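Local structure of soluble lytic murein transglycosylase (Pseudomonas aeruginosa, 5OHU) at residues L152-K157 and V181-K186; E190-S195 and L245-R250; G211-S216 and A238-L243; Q251-A256 and A286-P291. The protein turns over bacterial peptidoglycan as a lytic transglycosylase, cleaving its glycan strands both exolytically and endolytically. One frame throughout, in Å; residues are numbered along the deposited sequence. Where two conformers were deposited one is given.

Contact 1 of 4, residues L152-K157 and V181-K186. With PO4 (phosphate ion), chain B.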
loop_
_atom_site.group_PDB
_atom_site.type_symbol
_atom_site.label_atom_id
_atom_site.label_comp_id
_atom_site.label_asym_id
_atom_site.label_seq_id
_atom_site.Cartn_x
_atom_site.Cartn_y
_atom_site.Cartn_z
ATOM N N LEU A 152 -10.515 -21.815 -2.373
ATOM C CA LEU A 152 -9.157 -21.859 -2.892
ATOM C C LEU A 152 -9.135 -22.065 -4.395
ATOM O O LEU A 152 -8.133 -21.731 -5.038
ATOM C CB LEU A 152 -8.354 -22.966 -2.205
ATOM C CG LEU A 152 -8.083 -22.610 -0.745
ATOM C CD1 LEU A 152 -7.905 -23.885 0.087
ATOM C CD2 LEU A 152 -6.869 -21.724 -0.673
ATOM N N TRP A 153 -10.208 -22.628 -4.957
ATOM C CA TRP A 153 -10.260 -22.865 -6.391
ATOM C C TRP A 153 -10.573 -21.577 -7.139
ATOM O O TRP A 153 -10.026 -21.344 -8.224
ATOM C CB TRP A 153 -11.301 -23.947 -6.712
ATOM C CG TRP A 153 -11.607 -24.050 -8.180
ATOM C CD1 TRP A 153 -12.644 -23.458 -8.855
ATOM C CD2 TRP A 153 -10.855 -24.779 -9.158
ATOM N NE1 TRP A 153 -12.582 -23.777 -10.187
ATOM C CE2 TRP A 153 -11.493 -24.583 -10.404
ATOM C CE3 TRP A 153 -9.698 -25.570 -9.102
ATOM C CZ2 TRP A 153 -11.008 -25.136 -11.584
ATOM C CZ3 TRP A 153 -9.215 -26.121 -10.265
ATOM C CH2 TRP A 153 -9.873 -25.908 -11.497
ATOM N N LEU A 154 -11.416 -20.712 -6.560
ATOM C CA LEU A 154 -11.875 -19.502 -7.252
ATOM C C LEU A 154 -10.843 -18.393 -7.085
ATOM O O LEU A 154 -11.057 -17.377 -6.419
ATOM C CB LEU A 154 -13.245 -19.076 -6.746
ATOM C CG LEU A 154 -14.325 -19.940 -7.403
ATOM C CD1 LEU A 154 -15.713 -19.672 -6.817
ATOM C CD2 LEU A 154 -14.279 -19.733 -8.909
ATOM N N VAL A 155 -9.706 -18.605 -7.741
ATOM C CA VAL A 155 -8.546 -17.745 -7.636
ATOM C C VAL A 155 -7.879 -17.721 -9.005
ATOM O O VAL A 155 -7.736 -18.764 -9.652
ATOM C CB VAL A 155 -7.563 -18.245 -6.547
ATOM C CG1 VAL A 155 -6.297 -17.459 -6.599
ATOM C CG2 VAL A 155 -8.170 -18.127 -5.130
ATOM N N GLY A 156 -7.452 -16.531 -9.433
ATOM C CA GLY A 156 -6.936 -16.285 -10.761
ATOM C C GLY A 156 -5.478 -16.597 -10.999
ATOM O O GLY A 156 -4.966 -16.282 -12.072
ATOM N N LYS A 157 -4.804 -17.225 -10.045
ATOM C CA LYS A 157 -3.395 -17.573 -10.133
ATOM C C LYS A 157 -3.221 -19.061 -9.865
ATOM O O LYS A 157 -4.111 -19.728 -9.323
ATOM C CB LYS A 157 -2.556 -16.753 -9.138
ATOM C CG LYS A 157 -2.953 -16.918 -7.676
ATOM C CD LYS A 157 -2.188 -15.958 -6.763
ATOM C CE LYS A 157 -1.160 -16.680 -5.881
ATOM N NZ LYS A 157 -1.773 -17.426 -4.734
ATOM N N VAL A 181 -15.264 -24.250 -13.432
ATOM C CA VAL A 181 -14.125 -24.054 -14.323
ATOM C C VAL A 181 -14.228 -22.698 -15.002
ATOM O O VAL A 181 -13.258 -21.931 -15.061
ATOM C CB VAL A 181 -14.046 -25.187 -15.363
ATOM C CG1 VAL A 181 -12.777 -25.032 -16.218
ATOM C CG2 VAL A 181 -14.082 -26.539 -14.677
ATOM N N TRP A 182 -15.420 -22.386 -15.517
ATOM C CA TRP A 182 -15.647 -21.115 -16.192
ATOM C C TRP A 182 -15.361 -19.925 -15.278
ATOM O O TRP A 182 -14.646 -18.997 -15.669
ATOM C CB TRP A 182 -17.080 -21.065 -16.721
ATOM C CG TRP A 182 -17.397 -19.794 -17.469
ATOM C CD1 TRP A 182 -18.066 -18.713 -16.982
ATOM C CD2 TRP A 182 -17.041 -19.474 -18.821
ATOM N NE1 TRP A 182 -18.161 -17.738 -17.954
ATOM C CE2 TRP A 182 -17.544 -18.182 -19.092
ATOM C CE3 TRP A 182 -16.360 -20.157 -19.830
ATOM C CZ2 TRP A 182 -17.383 -17.557 -20.337
ATOM C CZ3 TRP A 182 -16.195 -19.536 -21.066
ATOM C CH2 TRP A 182 -16.708 -18.251 -21.310
ATOM N N LYS A 183 -15.907 -19.933 -14.051
ATOM C CA LYS A 183 -15.618 -18.846 -13.120
ATOM C C LYS A 183 -14.125 -18.645 -12.943
ATOM O O LYS A 183 -13.639 -17.507 -12.911
ATOM C CB LYS A 183 -16.199 -19.112 -11.736
ATOM C CG LYS A 183 -17.591 -18.676 -11.396
ATOM C CD LYS A 183 -18.554 -19.737 -11.717
ATOM C CE LYS A 183 -19.896 -19.469 -11.055
ATOM N NZ LYS A 183 -20.236 -18.016 -11.207
ATOM N N ARG A 184 -13.382 -19.734 -12.759
ATOM C CA ARG A 184 -11.963 -19.556 -12.504
ATOM C C ARG A 184 -11.254 -19.055 -13.753
ATOM O O ARG A 184 -10.326 -18.243 -13.670
ATOM C CB ARG A 184 -11.329 -20.856 -12.004
ATOM C CG ARG A 184 -9.939 -20.599 -11.435
ATOM C CD ARG A 184 -9.170 -21.863 -11.153
ATOM N NE ARG A 184 -7.870 -21.537 -10.600
ATOM C CZ ARG A 184 -6.901 -22.419 -10.361
ATOM N NH1 ARG A 184 -7.074 -23.710 -10.623
ATOM N NH2 ARG A 184 -5.755 -22.001 -9.857
ATOM N N LEU A 185 -11.676 -19.535 -14.920
ATOM C CA LEU A 185 -11.158 -19.008 -16.176
ATOM C C LEU A 185 -11.293 -17.493 -16.219
ATOM O O LEU A 185 -10.336 -16.781 -16.533
ATOM C CB LEU A 185 -11.898 -19.677 -17.333
ATOM C CG LEU A 185 -11.729 -19.309 -18.810
ATOM C CD1 LEU A 185 -10.375 -18.783 -19.135
ATOM C CD2 LEU A 185 -11.994 -20.575 -19.625
ATOM N N LYS A 186 -12.469 -16.983 -15.861
ATOM C CA LYS A 186 -12.693 -15.544 -15.866
ATOM C C LYS A 186 -11.714 -14.839 -14.927
ATOM O O LYS A 186 -11.079 -13.839 -15.303
ATOM C CB LYS A 186 -14.148 -15.284 -15.483
ATOM C CG LYS A 186 -14.632 -13.860 -15.602
ATOM C CD LYS A 186 -16.145 -13.792 -15.361
ATOM C CE LYS A 186 -16.544 -12.519 -14.626
ATOM N NZ LYS A 186 -18.022 -12.382 -14.495
HETATM P P PO4 B . -3.679 -25.284 -9.950
HETATM O O1 PO4 B . -2.655 -25.606 -11.005
HETATM O O2 PO4 B . -3.594 -23.823 -9.598
HETATM O O3 PO4 B . -5.049 -25.639 -10.478
HETATM O O4 PO4 B . -3.409 -26.099 -8.709
#
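L154, the first residue past helix 142-153, brings its CA to 5.3 Å from the CA of R184 in helix 178-190. It is the centre of an inverse gamma turn, which takes the chain out of helix 142-153 within the helical superhelix of the Slt family. R184 carries the contact. Its CG is anti to the backbone N (chi1 -167°) and the chain stays extended to NE, which carries the guanidinium past the turn. On the way R184 CD lies over one face of the W153 six-membered ring, 3.8 Å from the centroid. R184 CZ is above the same face in a cation-pi contact, with the guanidinium plane tilted 63° to the ring. W153 NE1 is bonded away from R184, to K180 O. Beside this, L154 CD2 presses closely on K183 CB. R184 NE donates to V155 O at 2.9 Å, almost straight (165°). R184 NH2 reaches K157 O, also at 2.9 Å, through a more bent bond. Together with a phosphate ion they hold the rotation of the group. The phosphate, probably from the crystallisation liquor, accepts from Q159 N. R184 NH1 and R184 NH2 donate to its O3 and O2, both at 2.8 Å.

Contact 2 of 4, residues E190-S195 and L245-R250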
loop_
_atom_site.group_PDB
_atom_site.type_symbol
_atom_site.label_atom_id
_atom_site.label_comp_id
_atom_site.label_asym_id
_atom_site.label_seq_id
_atom_site.Cartn_x
_atom_site.Cartn_y
_atom_site.Cartn_z
ATOM N N GLU A 190 -8.853 -12.163 -15.850
ATOM C CA GLU A 190 -8.796 -10.848 -15.210
ATOM C C GLU A 190 -7.405 -10.563 -14.655
ATOM O O GLU A 190 -6.908 -9.439 -14.751
ATOM C CB GLU A 190 -9.843 -10.761 -14.097
ATOM C CG GLU A 190 -11.272 -10.628 -14.608
ATOM C CD GLU A 190 -12.322 -10.874 -13.539
ATOM O OE1 GLU A 190 -11.952 -11.347 -12.447
ATOM O OE2 GLU A 190 -13.518 -10.611 -13.793
ATOM N N ALA A 191 -6.767 -11.564 -14.062
ATOM C CA ALA A 191 -5.445 -11.400 -13.477
ATOM C C ALA A 191 -4.336 -11.506 -14.510
ATOM O O ALA A 191 -3.158 -11.492 -14.131
ATOM C CB ALA A 191 -5.227 -12.438 -12.376
ATOM N N ARG A 192 -4.689 -11.629 -15.793
ATOM C CA ARG A 192 -3.719 -11.691 -16.888
ATOM C C ARG A 192 -2.812 -12.911 -16.778
ATOM O O ARG A 192 -1.679 -12.888 -17.259
ATOM C CB ARG A 192 -2.877 -10.413 -16.970
ATOM C CG ARG A 192 -3.679 -9.133 -17.059
ATOM C CD ARG A 192 -2.794 -7.896 -17.053
ATOM N NE ARG A 192 -3.572 -6.693 -16.763
ATOM C CZ ARG A 192 -3.954 -5.797 -17.674
ATOM N NH1 ARG A 192 -3.622 -5.954 -18.950
ATOM N NH2 ARG A 192 -4.673 -4.739 -17.306
ATOM N N ASN A 193 -3.299 -13.989 -16.150
ATOM C CA ASN A 193 -2.593 -15.272 -16.134
ATOM C C ASN A 193 -3.171 -16.166 -17.234
ATOM O O ASN A 193 -4.007 -17.040 -16.996
ATOM C CB ASN A 193 -2.683 -15.910 -14.754
ATOM C CG ASN A 193 -1.908 -15.129 -13.710
ATOM O OD1 ASN A 193 -0.849 -14.571 -14.005
ATOM N ND2 ASN A 193 -2.436 -15.066 -12.491
ATOM N N TYR A 194 -2.690 -15.954 -18.465
ATOM C CA TYR A 194 -3.337 -16.575 -19.622
ATOM C C TYR A 194 -2.960 -18.036 -19.797
ATOM O O TYR A 194 -3.747 -18.804 -20.358
ATOM C CB TYR A 194 -3.031 -15.792 -20.898
ATOM C CG TYR A 194 -3.379 -14.323 -20.774
ATOM C CD1 TYR A 194 -4.690 -13.922 -20.528
ATOM C CD2 TYR A 194 -2.402 -13.335 -20.895
ATOM C CE1 TYR A 194 -5.023 -12.569 -20.407
ATOM C CE2 TYR A 194 -2.725 -11.979 -20.774
ATOM C CZ TYR A 194 -4.039 -11.606 -20.533
ATOM O OH TYR A 194 -4.365 -10.270 -20.418
ATOM N N SER A 195 -1.792 -18.450 -19.315
ATOM C CA SER A 195 -1.444 -19.860 -19.392
ATOM C C SER A 195 -2.396 -20.685 -18.532
ATOM O O SER A 195 -2.966 -21.683 -18.985
ATOM C CB SER A 195 0.013 -20.054 -18.972
ATOM O OG SER A 195 0.361 -21.424 -18.966
ATOM N N LEU A 245 -14.914 -5.285 -21.910
ATOM C CA LEU A 245 -15.219 -3.872 -21.702
ATOM C C LEU A 245 -14.565 -3.339 -20.440
ATOM O O LEU A 245 -14.105 -2.193 -20.416
ATOM C CB LEU A 245 -16.722 -3.624 -21.658
ATOM C CG LEU A 245 -17.433 -3.970 -22.954
ATOM C CD1 LEU A 245 -18.919 -4.193 -22.726
ATOM C CD2 LEU A 245 -17.184 -2.853 -23.926
ATOM N N ARG A 246 -14.502 -4.154 -19.387
ATOM C CA ARG A 246 -13.828 -3.713 -18.164
ATOM C C ARG A 246 -12.343 -3.514 -18.412
ATOM O O ARG A 246 -11.745 -2.548 -17.921
ATOM C CB ARG A 246 -14.054 -4.723 -17.033
ATOM C CG ARG A 246 -15.162 -4.296 -16.062
ATOM C CD ARG A 246 -16.153 -5.401 -15.790
ATOM N NE ARG A 246 -15.498 -6.682 -15.532
ATOM C CZ ARG A 246 -16.051 -7.872 -15.761
ATOM N NH1 ARG A 246 -17.285 -7.954 -16.259
ATOM N NH2 ARG A 246 -15.357 -8.973 -15.495
ATOM N N ARG A 247 -11.733 -4.420 -19.172
ATOM C CA ARG A 247 -10.330 -4.262 -19.528
ATOM C C ARG A 247 -10.144 -3.027 -20.399
ATOM O O ARG A 247 -9.308 -2.164 -20.107
ATOM C CB ARG A 247 -9.845 -5.534 -20.237
ATOM C CG ARG A 247 -8.406 -5.516 -20.767
ATOM C CD ARG A 247 -7.320 -5.604 -19.681
ATOM N NE ARG A 247 -7.632 -6.521 -18.582
ATOM C CZ ARG A 247 -7.306 -7.814 -18.562
ATOM N NH1 ARG A 247 -6.677 -8.362 -19.588
ATOM N NH2 ARG A 247 -7.601 -8.562 -17.503
ATOM N N LEU A 248 -10.964 -2.901 -21.447
ATOM C CA LEU A 248 -10.842 -1.781 -22.374
ATOM C C LEU A 248 -11.027 -0.444 -21.679
ATOM O O LEU A 248 -10.434 0.566 -22.092
ATOM C CB LEU A 248 -11.879 -1.938 -23.494
ATOM C CG LEU A 248 -11.832 -1.023 -24.709
ATOM C CD1 LEU A 248 -10.502 -1.187 -25.447
ATOM C CD2 LEU A 248 -13.028 -1.338 -25.625
ATOM N N ALA A 249 -11.860 -0.403 -20.641
ATOM C CA ALA A 249 -12.094 0.855 -19.944
ATOM C C ALA A 249 -10.820 1.437 -19.341
ATOM O O ALA A 249 -10.750 2.648 -19.132
ATOM C CB ALA A 249 -13.132 0.657 -18.846
ATOM N N ARG A 250 -9.808 0.606 -19.074
ATOM C CA ARG A 250 -8.598 1.108 -18.431
ATOM C C ARG A 250 -7.861 2.096 -19.328
ATOM O O ARG A 250 -7.368 3.125 -18.853
ATOM C CB ARG A 250 -7.691 -0.061 -18.040
ATOM C CG ARG A 250 -6.365 0.344 -17.390
ATOM C CD ARG A 250 -5.699 -0.840 -16.684
ATOM N NE ARG A 250 -4.241 -0.726 -16.643
ATOM C CZ ARG A 250 -3.429 -1.280 -17.537
ATOM N NH1 ARG A 250 -3.935 -1.987 -18.540
ATOM N NH2 ARG A 250 -2.115 -1.132 -17.432
#
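E190, in the last turn of helix 178-190, has its CA 8.0 Å from the CA of R247, in helix 235-251. The first helix ends in a Schellman motif, with R192 at positive phi. R247 sits at the middle of the contact. Its chain is bent at chi2 (73°) and chi3, which turns the guanidinium towards this helix end. There R247 NH2 bonds to A189 O, and R247 NH1 makes a weak bond to Y194 OH at 3.1 Å. The guanidinium of R192 lies flat on that of R247. Their centres are 4.0 Å apart and the planes 22° from parallel, with R247 NE over one face of R192. To one side, E190 OE2 forms a salt bridge with R246 NH2 at 3.0 Å. The hydrogen bond in it is weak, because the N-H points poorly at the oxygen. R250 also comes close to R192, but its position is doubtful, with two conformers. Like charges thus gather at the surface. A189 O, and more weakly the Y194 hydroxyl, probably ease the charge of R247.

Contact 3 of 4, residues G211-S216 and A238-L243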
loop_
_atom_site.group_PDB
_atom_site.type_symbol
_atom_site.label_atom_id
_atom_site.label_comp_id
_atom_site.label_asym_id
_atom_site.label_seq_id
_atom_site.Cartn_x
_atom_site.Cartn_y
_atom_site.Cartn_z
ATOM N N GLY A 211 -14.440 -20.008 -24.197
ATOM C CA GLY A 211 -13.309 -19.888 -23.290
ATOM C C GLY A 211 -12.065 -19.382 -23.994
ATOM O O GLY A 211 -11.352 -18.516 -23.486
ATOM N N ALA A 212 -11.804 -19.899 -25.187
ATOM C CA ALA A 212 -10.716 -19.362 -25.991
ATOM C C ALA A 212 -10.988 -17.911 -26.363
ATOM O O ALA A 212 -10.069 -17.083 -26.421
ATOM C CB ALA A 212 -10.532 -20.222 -27.246
ATOM N N LEU A 213 -12.256 -17.587 -26.598
ATOM C CA LEU A 213 -12.632 -16.220 -26.921
ATOM C C LEU A 213 -12.393 -15.310 -25.737
ATOM O O LEU A 213 -11.955 -14.161 -25.897
ATOM C CB LEU A 213 -14.100 -16.187 -27.340
ATOM C CG LEU A 213 -14.548 -15.179 -28.379
ATOM C CD1 LEU A 213 -13.536 -15.161 -29.539
ATOM C CD2 LEU A 213 -15.950 -15.576 -28.878
ATOM N N MET A 214 -12.687 -15.803 -24.533
ATOM C CA MET A 214 -12.402 -15.014 -23.346
ATOM C C MET A 214 -10.922 -14.662 -23.273
ATOM O O MET A 214 -10.567 -13.503 -23.035
ATOM C CB MET A 214 -12.847 -15.758 -22.090
ATOM C CG MET A 214 -12.522 -15.007 -20.810
ATOM S SD MET A 214 -13.522 -15.577 -19.428
ATOM C CE MET A 214 -15.075 -14.755 -19.775
ATOM N N VAL A 215 -10.047 -15.643 -23.501
ATOM C CA VAL A 215 -8.613 -15.375 -23.403
ATOM C C VAL A 215 -8.185 -14.355 -24.456
ATOM O O VAL A 215 -7.469 -13.395 -24.158
ATOM C CB VAL A 215 -7.807 -16.687 -23.508
ATOM C CG1 VAL A 215 -6.294 -16.388 -23.519
ATOM C CG2 VAL A 215 -8.177 -17.648 -22.357
ATOM N N SER A 216 -8.619 -14.551 -25.705
ATOM C CA SER A 216 -8.268 -13.629 -26.786
ATOM C C SER A 216 -8.743 -12.209 -26.500
ATOM O O SER A 216 -8.011 -11.241 -26.729
ATOM C CB SER A 216 -8.863 -14.123 -28.099
ATOM O OG SER A 216 -8.486 -13.252 -29.158
ATOM N N ALA A 238 -21.871 -12.931 -22.982
ATOM C CA ALA A 238 -21.966 -11.740 -22.146
ATOM C C ALA A 238 -20.806 -11.645 -21.170
ATOM O O ALA A 238 -20.329 -10.542 -20.889
ATOM C CB ALA A 238 -23.290 -11.724 -21.376
ATOM N N ASP A 239 -20.351 -12.781 -20.633
ATOM C CA ASP A 239 -19.166 -12.780 -19.778
ATOM C C ASP A 239 -17.922 -12.385 -20.562
ATOM O O ASP A 239 -17.107 -11.585 -20.089
ATOM C CB ASP A 239 -18.978 -14.161 -19.150
ATOM C CG ASP A 239 -19.610 -14.270 -17.781
ATOM O OD1 ASP A 239 -19.621 -13.264 -17.043
ATOM O OD2 ASP A 239 -20.104 -15.365 -17.449
ATOM N N VAL A 240 -17.754 -12.932 -21.764
ATOM C CA VAL A 240 -16.615 -12.537 -22.586
ATOM C C VAL A 240 -16.619 -11.033 -22.804
ATOM O O VAL A 240 -15.620 -10.346 -22.561
ATOM C CB VAL A 240 -16.620 -13.302 -23.917
ATOM C CG1 VAL A 240 -15.565 -12.714 -24.855
ATOM C CG2 VAL A 240 -16.334 -14.772 -23.633
ATOM N N VAL A 241 -17.762 -10.497 -23.231
ATOM C CA VAL A 241 -17.841 -9.087 -23.584
ATOM C C VAL A 241 -17.647 -8.214 -22.352
ATOM O O VAL A 241 -16.929 -7.208 -22.396
ATOM C CB VAL A 241 -19.172 -8.812 -24.304
ATOM C CG1 VAL A 241 -19.466 -7.322 -24.363
ATOM C CG2 VAL A 241 -19.114 -9.419 -25.704
ATOM N N GLY A 242 -18.237 -8.606 -21.226
ATOM C CA GLY A 242 -18.117 -7.785 -20.032
ATOM C C GLY A 242 -16.690 -7.690 -19.543
ATOM O O GLY A 242 -16.229 -6.617 -19.137
ATOM N N LEU A 243 -15.965 -8.814 -19.580
ATOM C CA LEU A 243 -14.553 -8.789 -19.226
ATOM C C LEU A 243 -13.789 -7.853 -20.148
ATOM O O LEU A 243 -12.983 -7.026 -19.693
ATOM C CB LEU A 243 -13.966 -10.204 -19.277
ATOM C CG LEU A 243 -12.524 -10.300 -18.763
ATOM C CD1 LEU A 243 -12.375 -11.527 -17.889
ATOM C CD2 LEU A 243 -11.554 -10.356 -19.917
#
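M214 and V240 make the tight part of this contact, with their CA atoms 4.9 Å apart. V240 CG2 sits 3.9 Å from M214 CB and equally close to M214 N. V240 CG1 is anti to its backbone N (chi1 171°), which points it at L213 O, 4.0 Å away. Both residues are buried. The segments belong to helices 208-219 and 235-251, which run almost parallel here, 6° apart, with axes 9.2 Å from each other. They follow one another in the chain, so a long connection must bring it back to the starting end. Such side-by-side packing of helices is as in the superhelical scaffold of the Slt family. W182 and K186 of helix 178-190 also touch M214. The other flank is looser. L213 is partly exposed and its CG stays 4.4 Å from V240 CG1, while R229 and F230 of the connection touch it. The far end of M214 is less certain, since it has two conformers. In one of them M214 CE lies 3.8 Å from D239 O and M214 SD 4.5 Å from L243 CD1.

Contact 4 of 4, residues Q251-A256 and A286-P291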
loop_
_atom_site.group_PDB
_atom_site.type_symbol
_atom_site.label_atom_id
_atom_site.label_comp_id
_atom_site.label_asym_id
_atom_site.label_seq_id
_atom_site.Cartn_x
_atom_site.Cartn_y
_atom_site.Cartn_z
ATOM N N GLN A 251 -7.789 1.821 -20.626
ATOM C CA GLN A 251 -7.035 2.695 -21.514
ATOM C C GLN A 251 -7.882 3.454 -22.531
ATOM O O GLN A 251 -7.428 4.492 -23.025
ATOM C CB GLN A 251 -5.954 1.895 -22.261
ATOM C CG GLN A 251 -4.644 2.666 -22.474
ATOM C CD GLN A 251 -3.826 2.830 -21.196
ATOM O OE1 GLN A 251 -3.647 1.878 -20.432
ATOM N NE2 GLN A 251 -3.323 4.042 -20.962
ATOM N N ASP A 252 -9.090 2.985 -22.856
ATOM C CA ASP A 252 -9.959 3.685 -23.799
ATOM C C ASP A 252 -11.406 3.668 -23.308
ATOM O O ASP A 252 -12.280 3.013 -23.892
ATOM C CB ASP A 252 -9.835 3.079 -25.197
ATOM C CG ASP A 252 -10.363 4.007 -26.278
ATOM O OD1 ASP A 252 -11.109 4.958 -25.944
ATOM O OD2 ASP A 252 -10.049 3.780 -27.464
ATOM N N PRO A 253 -11.695 4.430 -22.250
ATOM C CA PRO A 253 -13.059 4.405 -21.692
ATOM C C PRO A 253 -14.114 4.929 -22.654
ATOM O O PRO A 253 -15.279 4.507 -22.579
ATOM C CB PRO A 253 -12.945 5.298 -20.449
ATOM C CG PRO A 253 -11.744 6.162 -20.720
ATOM C CD PRO A 253 -10.796 5.317 -21.495
ATOM N N GLU A 254 -13.741 5.837 -23.559
ATOM C CA GLU A 254 -14.705 6.332 -24.541
ATOM C C GLU A 254 -15.123 5.230 -25.499
ATOM O O GLU A 254 -16.318 5.070 -25.773
ATOM C CB GLU A 254 -14.141 7.526 -25.321
ATOM C CG GLU A 254 -13.778 8.731 -24.450
ATOM C CD GLU A 254 -12.411 8.594 -23.765
ATOM O OE1 GLU A 254 -11.938 9.608 -23.178
ATOM O OE2 GLU A 254 -11.800 7.487 -23.836
ATOM N N LYS A 255 -14.155 4.453 -26.014
ATOM C CA LYS A 255 -14.512 3.323 -26.860
ATOM C C LYS A 255 -15.314 2.285 -26.077
ATOM O O LYS A 255 -16.274 1.710 -26.597
ATOM C CB LYS A 255 -13.256 2.689 -27.467
ATOM C CG LYS A 255 -13.568 1.552 -28.430
ATOM C CD LYS A 255 -12.425 0.538 -28.515
ATOM C CE LYS A 255 -11.567 0.677 -29.795
ATOM N NZ LYS A 255 -12.342 0.478 -31.055
ATOM N N ALA A 256 -14.949 2.054 -24.813
ATOM C CA ALA A 256 -15.670 1.088 -24.001
ATOM C C ALA A 256 -17.119 1.505 -23.800
ATOM O O ALA A 256 -18.024 0.664 -23.815
ATOM C CB ALA A 256 -14.964 0.919 -22.656
ATOM N N ALA A 286 -14.314 9.458 -15.519
ATOM C CA ALA A 286 -14.245 10.577 -14.586
ATOM C C ALA A 286 -12.809 10.992 -14.338
ATOM O O ALA A 286 -12.532 12.182 -14.178
ATOM C CB ALA A 286 -14.928 10.218 -13.262
ATOM N N LYS A 287 -11.882 10.037 -14.340
ATOM C CA LYS A 287 -10.479 10.380 -14.164
ATOM C C LYS A 287 -9.907 11.082 -15.383
ATOM O O LYS A 287 -8.824 11.669 -15.290
ATOM C CB LYS A 287 -9.649 9.131 -13.842
ATOM C CG LYS A 287 -9.669 8.762 -12.378
ATOM C CD LYS A 287 -9.339 7.267 -12.169
ATOM C CE LYS A 287 -9.414 6.923 -10.693
ATOM N NZ LYS A 287 -8.908 5.537 -10.411
ATOM N N ARG A 288 -10.618 11.085 -16.502
ATOM C CA ARG A 288 -10.250 11.912 -17.641
ATOM C C ARG A 288 -11.067 13.185 -17.698
ATOM O O ARG A 288 -10.978 13.931 -18.681
ATOM C CB ARG A 288 -10.417 11.132 -18.937
ATOM C CG ARG A 288 -9.561 9.915 -18.986
ATOM C CD ARG A 288 -10.080 9.003 -20.031
ATOM N NE ARG A 288 -9.222 8.932 -21.205
ATOM C CZ ARG A 288 -8.211 8.079 -21.328
ATOM N NH1 ARG A 288 -7.924 7.234 -20.343
ATOM N NH2 ARG A 288 -7.488 8.073 -22.438
ATOM N N PHE A 289 -11.889 13.432 -16.676
ATOM C CA PHE A 289 -12.672 14.656 -16.583
ATOM C C PHE A 289 -13.701 14.760 -17.705
ATOM O O PHE A 289 -13.982 15.843 -18.219
ATOM C CB PHE A 289 -11.742 15.876 -16.537
ATOM C CG PHE A 289 -10.577 15.699 -15.579
ATOM C CD1 PHE A 289 -10.799 15.245 -14.274
ATOM C CD2 PHE A 289 -9.263 15.954 -15.982
ATOM C CE1 PHE A 289 -9.727 15.077 -13.383
ATOM C CE2 PHE A 289 -8.193 15.786 -15.096
ATOM C CZ PHE A 289 -8.427 15.345 -13.794
ATOM N N ASP A 290 -14.290 13.634 -18.074
ATOM C CA ASP A 290 -15.277 13.605 -19.141
ATOM C C ASP A 290 -16.653 13.650 -18.494
ATOM O O ASP A 290 -16.981 12.740 -17.723
ATOM C CB ASP A 290 -15.098 12.337 -19.973
ATOM C CG ASP A 290 -16.061 12.242 -21.171
ATOM O OD1 ASP A 290 -17.200 12.768 -21.138
ATOM O OD2 ASP A 290 -15.639 11.630 -22.179
ATOM N N PRO A 291 -17.470 14.671 -18.748
ATOM C CA PRO A 291 -18.756 14.773 -18.033
ATOM C C PRO A 291 -19.727 13.651 -18.367
ATOM O O PRO A 291 -20.731 13.490 -17.657
ATOM C CB PRO A 291 -19.307 16.136 -18.482
ATOM C CG PRO A 291 -18.705 16.317 -19.862
ATOM C CD PRO A 291 -17.314 15.723 -19.765
HETATM O O HOH W 1 -12.979 11.969 -22.808
#
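P253 packs on R288 and lies over one face of its guanidinium. P253 CG touches R288 CD at 3.4 Å. P253 CD lies 3.5 Å above the guanidinium plane of R288, displaced towards its rim. R288 is bent at chi3 (109°), and this lays the flat end of the side chain across the proline ring. S284 and L285 of helix 271-287 also pack on P253.

The charged contacts are looser. E254 OE1 pairs with R288 NE in a long salt bridge of 3.4 Å. The carboxylate stands nearly upright to the guanidinium, 82° between planes, and no direct hydrogen bond joins the two segments. E254 is bent at chi2 (81°), which folds its carboxylate back towards R288 and D290.

A water relieves the meeting of two acids. It donates to E254 OE1 at 2.6 Å and to D290 OD2 at 2.8 Å, bridging carboxylate oxygens that are 4.3 Å apart. D290 OD2 also has a salt bridge to R292, which would favour its charged form.

The remaining bonds cap helix ends. D252 OD1 accepts from K255 N at 3.1 Å, as the N-cap of helix 253-263. F289, at positive phi, is the C-prime residue of a Schellman motif, with F289 N bonded to A286 O and D290 N to L285 O. The D290 side chain caps a backbone N just beyond P291. The start of helix 253-263 is thus set against the link between helices 271-287 and 293-300, consistent with an alpha-helical superhelix.

Overall arrangement
From the N terminus, contact 1 closes first. It brings the end of helix 142-153 back onto helix 178-190, enclosing helix 161-172. Contact 2 then opens at the end of helix 178-190 and closes a longer loop onto helix 235-251. Contact 3 is nested inside that loop and joins helix 208-219 to the same helix 235-251. Contact 4 follows in series and ties the start of helix 253-263 to the end of helix 271-287. No contacts cross. D239 of contact 3 bonds W182 and forms a salt bridge with K186, both of contact 1, and G156 meets N193 between contacts 1 and 2. L248 packs on K255 and A256, linking contacts 2 and 4 along one continuous stretch of the superhelix.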